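Local structure of PlaB phospholipase (Legionella pneumophila, 6ZTI) at residues A372-F377 against D398-G403; A364-S369 against K408-L413; N338-I343 against F394-I399; N209-E214 against F378-R383. The protein is a virulence-associated phospholipase of the alpha/beta hydrolase class whose activity is controlled by NAD(H)-mediated assembly into tetramers. All blocks are in the same frame, centred on the assembly; numbering follows the deposited sequence.

Contact 1: A372-F377 against D398-G403; sequences ALPAGF and DIMEGG. With SND (thionicotinamide-adenine-dinucleotide), chain J.
P374 and F377 are the two ends of a type II beta turn lying along helix 397-404, the CA of P374 5.2 Å from the CA of G403 and that of F377 5.5 Å from the CA of M400. The proline ring packs against helix backbone: its CG sits 3.7 Å from G403 CA. I399 packs against the turn, CG2 on A375 O and CD1 on G376 O. M400, bent along its chain, sends its methyl between three neighbours, with P374 CD and F377 CB at ordinary range and L373 CD1 at 3.2 Å from CE, closer than carbons usually come. F377 holds CG between its backbone N and carbonyl carbon (chi1 80°), which carries the ring away from the helix to the bound thio-NAD, whose O5D lies near the ring plane at the edge. L373 N gives a hydrogen bond to O3D of the ligand's ribose, and G376 N meets phosphate oxygen O2N at 2.9 Å and almost straight (170°). Y205 and A207 of the second subunit also bond this ligand, making it an interface site. The turn thus packs on the helix mainly through P374, while the N-H groups of L373 and G376 serve ribose and phosphate.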
# COMPACT_ATOMS: atom_id res chain seq x y z
N ALA B 372 23.06 -27.92 6.72
CA ALA B 372 24.36 -28.46 6.36
C ALA B 372 25.07 -27.69 5.24
O ALA B 372 26.10 -28.17 4.75
CB ALA B 372 24.22 -29.92 5.95
N LEU B 373 24.58 -26.53 4.82
CA LEU B 373 25.26 -25.83 3.75
C LEU B 373 26.67 -25.42 4.19
O LEU B 373 26.90 -25.12 5.36
CB LEU B 373 24.47 -24.60 3.33
CG LEU B 373 23.32 -24.80 2.34
CD1 LEU B 373 23.90 -25.08 0.98
CD2 LEU B 373 22.40 -25.94 2.71
N PRO B 374 27.65 -25.40 3.29
CA PRO B 374 28.98 -24.89 3.67
C PRO B 374 28.89 -23.47 4.21
O PRO B 374 28.15 -22.64 3.68
CB PRO B 374 29.77 -24.94 2.36
CG PRO B 374 29.11 -26.03 1.57
CD PRO B 374 27.64 -25.91 1.91
N ALA B 375 29.64 -23.21 5.29
CA ALA B 375 29.71 -21.86 5.85
C ALA B 375 30.28 -20.88 4.84
O ALA B 375 31.34 -21.12 4.26
CB ALA B 375 30.57 -21.86 7.11
N GLY B 376 29.59 -19.75 4.65
CA GLY B 376 29.99 -18.78 3.65
C GLY B 376 29.39 -18.97 2.28
O GLY B 376 29.78 -18.27 1.34
N PHE B 377 28.44 -19.90 2.12
CA PHE B 377 27.84 -20.16 0.81
C PHE B 377 27.09 -18.95 0.25
O PHE B 377 26.94 -18.84 -0.96
CB PHE B 377 26.88 -21.35 0.91
CG PHE B 377 25.54 -20.99 1.49
CD1 PHE B 377 25.38 -20.78 2.86
CD2 PHE B 377 24.44 -20.83 0.66
CE1 PHE B 377 24.15 -20.42 3.38
CE2 PHE B 377 23.20 -20.47 1.18
CZ PHE B 377 23.05 -20.28 2.54
N ASP B 398 32.50 -21.32 -5.33
CA ASP B 398 33.70 -22.03 -4.90
C ASP B 398 33.58 -22.51 -3.46
O ASP B 398 34.13 -23.55 -3.12
CB ASP B 398 34.93 -21.13 -5.09
CG ASP B 398 35.22 -20.86 -6.55
OD1 ASP B 398 35.21 -21.81 -7.36
OD2 ASP B 398 35.43 -19.68 -6.90
N ILE B 399 32.87 -21.77 -2.62
CA ILE B 399 32.66 -22.23 -1.25
C ILE B 399 31.67 -23.39 -1.23
O ILE B 399 31.84 -24.35 -0.47
CB ILE B 399 32.18 -21.05 -0.37
CG1 ILE B 399 33.34 -20.07 -0.15
CG2 ILE B 399 31.59 -21.56 0.94
CD1 ILE B 399 33.00 -18.82 0.63
N MET B 400 30.63 -23.31 -2.05
CA MET B 400 29.66 -24.41 -2.15
C MET B 400 30.33 -25.68 -2.63
O MET B 400 30.19 -26.74 -2.01
CB MET B 400 28.55 -24.03 -3.12
CG MET B 400 27.77 -22.83 -2.71
SD MET B 400 26.03 -23.17 -2.68
CE MET B 400 26.00 -24.42 -1.40
N GLU B 401 31.03 -25.61 -3.76
CA GLU B 401 31.65 -26.79 -4.34
C GLU B 401 32.65 -27.41 -3.37
O GLU B 401 32.63 -28.62 -3.12
CB GLU B 401 32.34 -26.42 -5.66
CG GLU B 401 32.72 -27.62 -6.53
CD GLU B 401 34.05 -28.25 -6.17
OE1 GLU B 401 34.90 -27.57 -5.54
OE2 GLU B 401 34.25 -29.43 -6.52
N GLY B 402 33.53 -26.58 -2.79
CA GLY B 402 34.54 -27.11 -1.90
C GLY B 402 33.95 -27.80 -0.69
O GLY B 402 34.49 -28.79 -0.19
N GLY B 403 32.82 -27.30 -0.20
CA GLY B 403 32.23 -27.87 1.00
C GLY B 403 31.32 -29.05 0.75
O GLY B 403 31.16 -29.91 1.62
PA SND J . 23.64 -18.01 7.54
O1A SND J . 22.95 -19.10 8.31
O2A SND J . 24.06 -16.81 8.31
O5B SND J . 22.68 -17.55 6.32
C5B SND J . 23.02 -16.56 5.34
C4B SND J . 21.73 -16.24 4.62
O4B SND J . 21.22 -17.42 3.95
C3B SND J . 20.60 -15.79 5.53
O3B SND J . 19.72 -14.99 4.77
C2B SND J . 19.94 -17.11 5.91
O2B SND J . 18.60 -16.91 6.34
C1B SND J . 20.02 -17.85 4.57
N9A SND J . 20.04 -19.30 4.67
C8A SND J . 20.71 -20.07 5.59
N7A SND J . 20.54 -21.36 5.44
C5A SND J . 19.70 -21.45 4.34
C6A SND J . 19.14 -22.55 3.66
N6A SND J . 19.33 -23.82 4.01
N1A SND J . 18.37 -22.29 2.57
C2A SND J . 18.16 -21.02 2.22
N3A SND J . 18.62 -19.90 2.79
C4A SND J . 19.39 -20.19 3.85
O3 SND J . 24.94 -18.53 6.78
PN SND J . 26.04 -19.65 7.07
O1N SND J . 26.36 -19.65 8.51
O2N SND J . 27.12 -19.47 6.08
O5D SND J . 25.19 -20.96 6.76
C5D SND J . 25.83 -22.24 6.54
C4D SND J . 24.90 -23.34 7.00
O4D SND J . 24.85 -23.39 8.44
C3D SND J . 23.45 -23.20 6.54
O3D SND J . 22.95 -24.51 6.29
C2D SND J . 22.75 -22.62 7.77
O2D SND J . 21.37 -22.95 7.80
C1D SND J . 23.51 -23.33 8.87
N1N SND J . 23.47 -22.55 10.18
C2N SND J . 22.96 -23.15 11.27
C3N SND J . 22.98 -22.51 12.49
C7N SND J . 22.42 -23.14 13.71
S7N SND J . 22.55 -22.40 15.20
N7N SND J . 21.81 -24.30 13.55
C4N SND J . 23.55 -21.23 12.55
C5N SND J . 24.05 -20.64 11.42
C6N SND J . 24.01 -21.32 10.23

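Contact 2: A364-S369 against K408-L413; sequences AGPQYS and KMQGNL
Y368 and N412 each keep CG beside their own backbone N (chi1 -70° in both), which lays the asparagine amide parallel to the tyrosine ring, over its CZ-OH rim, planes 9° apart. N412 CB stands 4.0 Å from the centroid of the Y368 ring, a CH-pi contact over the face, while L413 O lies at the ring edge. From this stacked position N412 ND2 reaches G365 O at 3.0 Å, 44° above the carbonyl plane; Y368 N, closing the type I turn 365-368, takes the same oxygen from the opposite face. Y368 and S369 both face A364, a G1 beta bulge, and the Y368 hydroxyl goes on to S438 O. G365 N donates to a water 2.7 Å away, which donates in turn to M409 O and N412 O. The bent M409 chain lays SD 3.8 Å from G365 CA and its methyl against A364 CB. P366 packs on the other turn, CG 3.2 Å from K408 O, and crosses Q410 at about a right angle, with CB next to NE2; V330 of the second subunit packs on P366 and M409. The backbone N and O of G365 are both engaged, joining its turn to the type I' turn 409-412 through water and the N412 amide.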
# COMPACT_ATOMS: atom_id res chain seq x y z
N ALA B 364 21.72 -29.86 1.91
CA ALA B 364 23.02 -30.45 1.61
C ALA B 364 23.31 -31.54 2.62
O ALA B 364 22.55 -31.77 3.56
CB ALA B 364 24.12 -29.38 1.62
N GLY B 365 24.44 -32.22 2.42
CA GLY B 365 24.84 -33.28 3.30
C GLY B 365 24.14 -34.58 2.93
O GLY B 365 23.25 -34.61 2.07
N PRO B 366 24.53 -35.67 3.59
CA PRO B 366 23.93 -36.97 3.27
C PRO B 366 22.44 -37.03 3.52
O PRO B 366 21.76 -37.88 2.93
CB PRO B 366 24.66 -37.94 4.21
CG PRO B 366 25.87 -37.20 4.68
CD PRO B 366 25.48 -35.77 4.71
N GLN B 367 21.92 -36.18 4.39
CA GLN B 367 20.51 -36.21 4.73
C GLN B 367 19.73 -35.05 4.11
O GLN B 367 18.58 -34.84 4.46
CB GLN B 367 20.35 -36.20 6.25
CG GLN B 367 21.29 -37.16 7.00
CD GLN B 367 21.16 -38.59 6.53
OE1 GLN B 367 20.13 -38.99 5.99
NE2 GLN B 367 22.22 -39.37 6.72
N TYR B 368 20.34 -34.32 3.17
CA TYR B 368 19.72 -33.13 2.60
C TYR B 368 19.09 -32.27 3.69
O TYR B 368 17.88 -32.01 3.72
CB TYR B 368 18.70 -33.51 1.53
CG TYR B 368 19.33 -34.08 0.27
CD1 TYR B 368 19.69 -33.23 -0.78
CD2 TYR B 368 19.57 -35.43 0.13
CE1 TYR B 368 20.26 -33.73 -1.93
CE2 TYR B 368 20.15 -35.94 -1.03
CZ TYR B 368 20.49 -35.08 -2.05
OH TYR B 368 21.06 -35.57 -3.20
N SER B 369 19.94 -31.80 4.60
CA SER B 369 19.52 -30.92 5.67
C SER B 369 19.72 -29.47 5.25
O SER B 369 20.70 -29.15 4.59
CB SER B 369 20.33 -31.20 6.94
OG SER B 369 20.21 -30.13 7.84
N LYS B 408 32.35 -36.62 3.32
CA LYS B 408 31.26 -36.60 4.28
C LYS B 408 30.01 -35.96 3.70
O LYS B 408 28.89 -36.34 4.07
CB LYS B 408 31.70 -35.88 5.55
CG LYS B 408 32.66 -36.67 6.44
CD LYS B 408 33.30 -35.77 7.50
CE LYS B 408 34.24 -36.52 8.43
NZ LYS B 408 35.41 -35.68 8.81
N MET B 409 30.16 -35.04 2.76
CA MET B 409 29.01 -34.34 2.23
C MET B 409 28.45 -34.98 0.96
O MET B 409 27.34 -34.62 0.53
CB MET B 409 29.39 -32.88 2.00
CG MET B 409 29.66 -32.14 3.31
SD MET B 409 28.12 -31.59 4.07
CE MET B 409 27.70 -30.23 2.96
N GLN B 410 29.18 -35.92 0.37
CA GLN B 410 28.75 -36.80 -0.71
C GLN B 410 28.39 -36.06 -1.99
O GLN B 410 27.89 -36.67 -2.94
CB GLN B 410 27.56 -37.67 -0.28
CG GLN B 410 27.80 -38.47 0.99
CD GLN B 410 26.71 -39.50 1.25
OE1 GLN B 410 25.84 -39.73 0.41
NE2 GLN B 410 26.76 -40.14 2.41
N GLY B 411 28.64 -34.76 -2.06
CA GLY B 411 28.28 -34.01 -3.23
C GLY B 411 26.83 -33.58 -3.29
O GLY B 411 26.41 -33.03 -4.30
N ASN B 412 26.06 -33.80 -2.22
CA ASN B 412 24.63 -33.58 -2.27
C ASN B 412 24.28 -32.10 -2.23
O ASN B 412 24.86 -31.32 -1.47
CB ASN B 412 23.92 -34.29 -1.11
CG ASN B 412 23.93 -35.80 -1.25
OD1 ASN B 412 24.34 -36.34 -2.28
ND2 ASN B 412 23.47 -36.50 -0.21
N LEU B 413 23.31 -31.72 -3.06
CA LEU B 413 22.69 -30.41 -3.00
C LEU B 413 21.25 -30.56 -3.44
O LEU B 413 20.97 -31.22 -4.44
CB LEU B 413 23.40 -29.39 -3.90
CG LEU B 413 22.76 -28.01 -3.96
CD1 LEU B 413 22.82 -27.33 -2.61
CD2 LEU B 413 23.47 -27.16 -5.02
O HOH W 1 26.53 -32.07 0.65
O HOH W 2 23.24 -39.71 0.60

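Contact 3: N338-I343 against F394-I399; sequences NRYSMI and FLDYDI
D396, opposite Y340 and hydrogen-bonded by the side chain of N338, is both the last residue of strand 390-396 and the N-cap of the helix that follows. With CG anti to the backbone N (chi1 -173°), its carboxylate accepts I399 N on OD1, and N338 ND2 on the syn lone pair of OD2 at 2.8 Å. A salt bridge lies just beyond. R339 turns its guanidinium almost coplanar with the D398 carboxylate, 8° apart, and both NE and NH2 meet OD1 at 3.1 Å; R339 N donates to OD2 on its anti side, well out of the carboxylate plane. Y397 N gives R339 O a 2.8 Å bond on a lone pair, in the carbonyl plane. Further along, S341 and L395 trade two backbone bonds as a hydrogen-bonded pair. On the sheet face carrying Y340, M342 and F394, the Y340 and F394 rings run near parallel but slid apart, with Y340 CB 3.5 Å from F394 CZ, while M342 SD sits obliquely to the F394 ring, a Met-aromatic contact. R222 adds a cation-pi contact to F394, and S341 OG bonds to H448 O. The arrangement is an antiparallel strand pair within the mixed sheet, running directly into an N-capped helix.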
# COMPACT_ATOMS: atom_id res chain seq x y z
N ASN B 338 35.63 -14.59 -5.27
CA ASN B 338 35.63 -15.95 -5.79
C ASN B 338 34.86 -15.97 -7.10
O ASN B 338 34.90 -14.99 -7.85
CB ASN B 338 35.05 -16.93 -4.77
CG ASN B 338 35.97 -17.12 -3.56
OD1 ASN B 338 37.18 -17.25 -3.71
ND2 ASN B 338 35.40 -17.09 -2.37
N ARG B 339 34.16 -17.06 -7.40
CA ARG B 339 33.24 -17.15 -8.51
C ARG B 339 31.87 -17.49 -7.94
O ARG B 339 31.77 -18.19 -6.93
CB ARG B 339 33.70 -18.19 -9.53
CG ARG B 339 35.17 -18.06 -9.85
CD ARG B 339 35.66 -19.14 -10.76
NE ARG B 339 35.47 -20.46 -10.19
CZ ARG B 339 35.61 -21.58 -10.88
NH1 ARG B 339 35.96 -21.54 -12.16
NH2 ARG B 339 35.40 -22.75 -10.29
N TYR B 340 30.82 -16.95 -8.57
CA TYR B 340 29.49 -16.96 -7.97
C TYR B 340 28.43 -17.49 -8.94
O TYR B 340 28.59 -17.43 -10.16
CB TYR B 340 29.13 -15.53 -7.48
CG TYR B 340 30.20 -14.96 -6.56
CD1 TYR B 340 31.32 -14.36 -7.06
CD2 TYR B 340 30.10 -15.08 -5.17
CE1 TYR B 340 32.31 -13.87 -6.23
CE2 TYR B 340 31.08 -14.61 -4.34
CZ TYR B 340 32.19 -13.99 -4.88
OH TYR B 340 33.18 -13.50 -4.09
N SER B 341 27.35 -18.03 -8.37
CA SER B 341 26.20 -18.54 -9.10
C SER B 341 24.95 -17.79 -8.64
O SER B 341 24.82 -17.45 -7.46
CB SER B 341 26.01 -20.04 -8.89
OG SER B 341 27.19 -20.76 -9.18
N MET B 342 24.04 -17.53 -9.58
CA MET B 342 22.79 -16.86 -9.28
C MET B 342 21.64 -17.80 -9.62
O MET B 342 21.65 -18.45 -10.67
CB MET B 342 22.67 -15.54 -10.04
CG MET B 342 21.57 -14.66 -9.55
SD MET B 342 21.74 -12.96 -10.08
CE MET B 342 20.71 -12.98 -11.52
N ILE B 343 20.70 -17.91 -8.71
CA ILE B 343 19.52 -18.72 -8.89
C ILE B 343 18.32 -17.78 -8.88
O ILE B 343 18.18 -16.97 -7.97
CB ILE B 343 19.37 -19.79 -7.79
CG1 ILE B 343 20.68 -20.54 -7.59
CG2 ILE B 343 18.22 -20.74 -8.15
CD1 ILE B 343 20.58 -21.65 -6.55
N PHE B 394 22.04 -15.38 -4.55
CA PHE B 394 23.38 -15.20 -5.07
C PHE B 394 24.33 -15.94 -4.14
O PHE B 394 24.37 -15.65 -2.94
CB PHE B 394 23.70 -13.71 -5.16
CG PHE B 394 24.91 -13.37 -5.97
CD1 PHE B 394 25.12 -13.95 -7.22
CD2 PHE B 394 25.81 -12.43 -5.51
CE1 PHE B 394 26.23 -13.62 -7.95
CE2 PHE B 394 26.92 -12.10 -6.24
CZ PHE B 394 27.13 -12.70 -7.46
N LEU B 395 25.08 -16.88 -4.70
CA LEU B 395 25.85 -17.84 -3.92
C LEU B 395 27.31 -17.84 -4.37
O LEU B 395 27.62 -17.59 -5.54
CB LEU B 395 25.31 -19.27 -4.07
CG LEU B 395 23.81 -19.46 -3.86
CD1 LEU B 395 23.46 -20.92 -4.19
CD2 LEU B 395 23.38 -19.09 -2.47
N ASP B 396 28.18 -18.16 -3.42
CA ASP B 396 29.59 -18.35 -3.69
C ASP B 396 29.79 -19.77 -4.18
O ASP B 396 29.67 -20.73 -3.41
CB ASP B 396 30.42 -18.06 -2.44
CG ASP B 396 31.91 -18.07 -2.70
OD1 ASP B 396 32.39 -18.94 -3.46
OD2 ASP B 396 32.62 -17.21 -2.13
N TYR B 397 30.07 -19.92 -5.47
CA TYR B 397 30.17 -21.26 -6.03
C TYR B 397 31.38 -22.01 -5.49
O TYR B 397 31.32 -23.22 -5.25
CB TYR B 397 30.24 -21.20 -7.54
CG TYR B 397 30.45 -22.57 -8.14
CD1 TYR B 397 31.72 -23.08 -8.32
CD2 TYR B 397 29.36 -23.37 -8.49
CE1 TYR B 397 31.91 -24.34 -8.85
CE2 TYR B 397 29.54 -24.63 -9.02
CZ TYR B 397 30.82 -25.11 -9.19
OH TYR B 397 31.03 -26.36 -9.73
N ASP B 398 32.50 -21.32 -5.33
CA ASP B 398 33.70 -22.03 -4.90
C ASP B 398 33.58 -22.51 -3.46
O ASP B 398 34.13 -23.55 -3.12
CB ASP B 398 34.93 -21.13 -5.09
CG ASP B 398 35.22 -20.86 -6.55
OD1 ASP B 398 35.21 -21.81 -7.36
OD2 ASP B 398 35.43 -19.68 -6.90
N ILE B 399 32.87 -21.77 -2.62
CA ILE B 399 32.66 -22.23 -1.25
C ILE B 399 31.67 -23.39 -1.23
O ILE B 399 31.84 -24.35 -0.47
CB ILE B 399 32.18 -21.05 -0.37
CG1 ILE B 399 33.34 -20.07 -0.15
CG2 ILE B 399 31.59 -21.56 0.94
CD1 ILE B 399 33.00 -18.82 0.63

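Contact 4: N209-E214 against F378-R383; sequences NSYTGE and FVDRQR. With SND (thionicotinamide-adenine-dinucleotide), chain H.
Y211 contributes the most buried surface here, and its hydroxyl is the hub between the two segments. It donates to D380 OD2 at 2.8 Å, reaching that oxygen on its syn side but 25° out of the carboxylate plane, and accepts from Q382 NE2 at 3.1 Å. The ring and the carboxylate stand nearly perpendicular, with D380 CG at the ring edge. Q382 NE2 has a second partner in A137 O, so the amide bridges the tyrosine and a neighbouring loop. One face of the Y211 ring is taken by the nicotinamide of a bound thio-NAD, whose C4N lies 3.7 Å above the plane, over the ring centre. The modelled thioamide sulfur sits implausibly close to the backbone of 209-211, so its exact place is doubtful; as modelled, the thioamide nitrogen N7N donates to N209 OD1 nearly straight (177°). The Y211-D380 contact joins the 3-10 segment 210-212, in the loop after strand 191-197, to strand 378-383 of the mixed sheet, paired with 390-396, where V379 and D380 both face F394 in a classic beta bulge. E214, its CG anti to the backbone N (chi1 -177°), brings OE2 to 3.8 Å from D380 CB. R222 salt-bridges both E214 and D380, which probably offsets the like charges of the two carboxylates. The ligand also bonds to L360, R381 and Y393 of the second subunit.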
# COMPACT_ATOMS: atom_id res chain seq x y z
N ASN B 209 24.79 1.67 0.37
CA ASN B 209 24.31 0.68 -0.59
C ASN B 209 25.47 -0.18 -1.08
O ASN B 209 26.04 0.06 -2.15
CB ASN B 209 23.59 1.36 -1.74
CG ASN B 209 22.30 2.02 -1.28
OD1 ASN B 209 21.35 1.33 -0.93
ND2 ASN B 209 22.29 3.34 -1.23
N SER B 210 25.72 -1.27 -0.34
CA SER B 210 26.90 -2.09 -0.53
C SER B 210 26.86 -2.92 -1.81
O SER B 210 27.91 -3.44 -2.21
CB SER B 210 27.08 -2.99 0.70
OG SER B 210 25.99 -3.90 0.83
N TYR B 211 25.71 -3.03 -2.48
CA TYR B 211 25.70 -3.61 -3.82
C TYR B 211 26.72 -2.92 -4.73
O TYR B 211 27.27 -3.55 -5.64
CB TYR B 211 24.31 -3.50 -4.44
CG TYR B 211 23.28 -4.53 -4.01
CD1 TYR B 211 23.63 -5.85 -3.75
CD2 TYR B 211 21.95 -4.16 -3.87
CE1 TYR B 211 22.66 -6.77 -3.37
CE2 TYR B 211 20.99 -5.07 -3.49
CZ TYR B 211 21.34 -6.36 -3.24
OH TYR B 211 20.34 -7.23 -2.87
N THR B 212 27.01 -1.65 -4.48
CA THR B 212 27.96 -0.94 -5.33
C THR B 212 29.39 -1.44 -5.17
O THR B 212 30.27 -0.97 -5.91
CB THR B 212 27.89 0.55 -5.05
OG1 THR B 212 28.20 0.80 -3.68
CG2 THR B 212 26.50 1.07 -5.36
N GLY B 213 29.65 -2.35 -4.23
CA GLY B 213 30.95 -3.00 -4.11
C GLY B 213 30.88 -4.52 -4.01
O GLY B 213 31.84 -5.16 -3.58
N GLU B 214 29.76 -5.11 -4.45
CA GLU B 214 29.51 -6.53 -4.22
C GLU B 214 30.53 -7.40 -4.94
O GLU B 214 30.78 -7.23 -6.14
CB GLU B 214 28.11 -6.88 -4.69
CG GLU B 214 27.69 -8.30 -4.45
CD GLU B 214 26.31 -8.55 -5.00
OE1 GLU B 214 26.09 -8.25 -6.21
OE2 GLU B 214 25.42 -8.97 -4.23
N PHE B 378 26.65 -18.03 1.10
CA PHE B 378 25.62 -17.06 0.76
C PHE B 378 26.21 -15.67 0.56
O PHE B 378 27.02 -15.21 1.37
CB PHE B 378 24.57 -17.01 1.86
CG PHE B 378 23.57 -15.91 1.72
CD1 PHE B 378 23.82 -14.65 2.23
CD2 PHE B 378 22.33 -16.16 1.14
CE1 PHE B 378 22.87 -13.64 2.14
CE2 PHE B 378 21.37 -15.16 1.04
CZ PHE B 378 21.64 -13.89 1.54
N VAL B 379 25.79 -15.00 -0.50
CA VAL B 379 26.11 -13.59 -0.72
C VAL B 379 24.88 -12.70 -0.57
O VAL B 379 24.94 -11.68 0.12
CB VAL B 379 26.77 -13.39 -2.10
CG1 VAL B 379 27.16 -11.91 -2.27
CG2 VAL B 379 27.98 -14.31 -2.27
N ASP B 380 23.78 -13.04 -1.23
CA ASP B 380 22.63 -12.15 -1.27
C ASP B 380 21.33 -12.91 -1.53
O ASP B 380 21.32 -13.99 -2.12
CB ASP B 380 22.81 -11.07 -2.35
CG ASP B 380 21.71 -10.03 -2.34
OD1 ASP B 380 21.57 -9.34 -1.30
OD2 ASP B 380 21.00 -9.89 -3.36
N ARG B 381 20.22 -12.29 -1.14
CA ARG B 381 18.92 -12.71 -1.61
C ARG B 381 18.05 -11.48 -1.83
O ARG B 381 18.17 -10.48 -1.11
CB ARG B 381 18.22 -13.68 -0.63
CG ARG B 381 17.90 -13.07 0.70
CD ARG B 381 17.56 -14.14 1.73
NE ARG B 381 16.80 -13.63 2.86
CZ ARG B 381 16.36 -14.39 3.86
NH1 ARG B 381 16.62 -15.69 3.87
NH2 ARG B 381 15.65 -13.87 4.85
N GLN B 382 17.16 -11.57 -2.81
CA GLN B 382 16.26 -10.48 -3.14
C GLN B 382 14.95 -11.11 -3.59
O GLN B 382 14.96 -12.14 -4.26
CB GLN B 382 16.84 -9.58 -4.25
CG GLN B 382 16.56 -8.09 -4.07
CD GLN B 382 17.11 -7.19 -5.20
OE1 GLN B 382 16.63 -7.24 -6.34
NE2 GLN B 382 18.08 -6.35 -4.87
N ARG B 383 13.84 -10.50 -3.20
CA ARG B 383 12.54 -10.92 -3.67
C ARG B 383 11.92 -9.79 -4.47
O ARG B 383 11.92 -8.64 -4.03
CB ARG B 383 11.59 -11.33 -2.53
CG ARG B 383 10.38 -12.11 -3.05
CD ARG B 383 9.47 -12.59 -1.93
NE ARG B 383 8.78 -11.49 -1.26
CZ ARG B 383 7.90 -11.65 -0.28
NH1 ARG B 383 7.59 -12.87 0.14
NH2 ARG B 383 7.31 -10.59 0.26
PA SND H . 17.60 -2.83 4.03
O1A SND H . 16.83 -3.87 4.78
O2A SND H . 19.10 -2.85 4.12
O5B SND H . 17.18 -1.32 4.43
C5B SND H . 15.79 -1.06 4.66
C4B SND H . 15.58 0.42 4.51
O4B SND H . 16.45 1.14 5.42
C3B SND H . 15.87 0.98 3.12
O3B SND H . 14.90 1.95 2.78
C2B SND H . 17.26 1.60 3.29
O2B SND H . 17.50 2.64 2.35
C1B SND H . 17.15 2.14 4.71
N9A SND H . 18.43 2.35 5.36
C8A SND H . 19.28 1.40 5.86
N7A SND H . 20.42 1.87 6.29
C5A SND H . 20.33 3.23 6.05
C6A SND H . 21.24 4.29 6.23
N6A SND H . 22.45 4.14 6.79
N1A SND H . 20.85 5.52 5.84
C2A SND H . 19.63 5.68 5.34
N3A SND H . 18.68 4.76 5.14
C4A SND H . 19.10 3.55 5.50
O3 SND H . 17.22 -2.92 2.49
PN SND H . 17.58 -2.08 1.19
O1N SND H . 18.81 -1.30 1.49
O2N SND H . 16.36 -1.38 0.74
O5D SND H . 17.92 -3.27 0.16
C5D SND H . 16.87 -3.85 -0.65
C4D SND H . 17.06 -5.34 -0.77
O4D SND H . 18.40 -5.65 -1.23
C3D SND H . 16.89 -6.15 0.51
O3D SND H . 16.40 -7.45 0.16
C2D SND H . 18.32 -6.19 1.05
O2D SND H . 18.57 -7.26 1.96
C1D SND H . 19.08 -6.39 -0.25
N1N SND H . 20.50 -5.81 -0.11
C2N SND H . 20.62 -4.49 -0.31
C3N SND H . 21.86 -3.90 -0.31
C7N SND H . 22.02 -2.47 -0.68
S7N SND H . 23.24 -1.97 -1.69
N7N SND H . 21.12 -1.63 -0.20
C4N SND H . 22.98 -4.70 -0.08
C5N SND H . 22.82 -6.05 0.15
C6N SND H . 21.56 -6.60 0.13

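Along the chain the segments run 209-214, 338-343, 364-369, 372-377, 378-383, 394-399 overlapping 398-403, and 408-413. Contacts 1 and 3 share D398 and I399 of helix 397-404, their centres about 9 Å apart, and F377 O accepts a backbone hydrogen bond from D396 N. The centres of contacts 1 and 2 are about 11 Å apart, M409 touching A372 and G403; both meet the second subunit. Neighbouring strands 378-383 and 390-396 couple contacts 3 and 4. The centres of contacts 3 and 4 are about 12 Å apart, those of contacts 2 and 4 about 26 Å. From the turn at one dinucleotide site the chain passes straight into strand 378-383, which serves another, both shared with the second subunit.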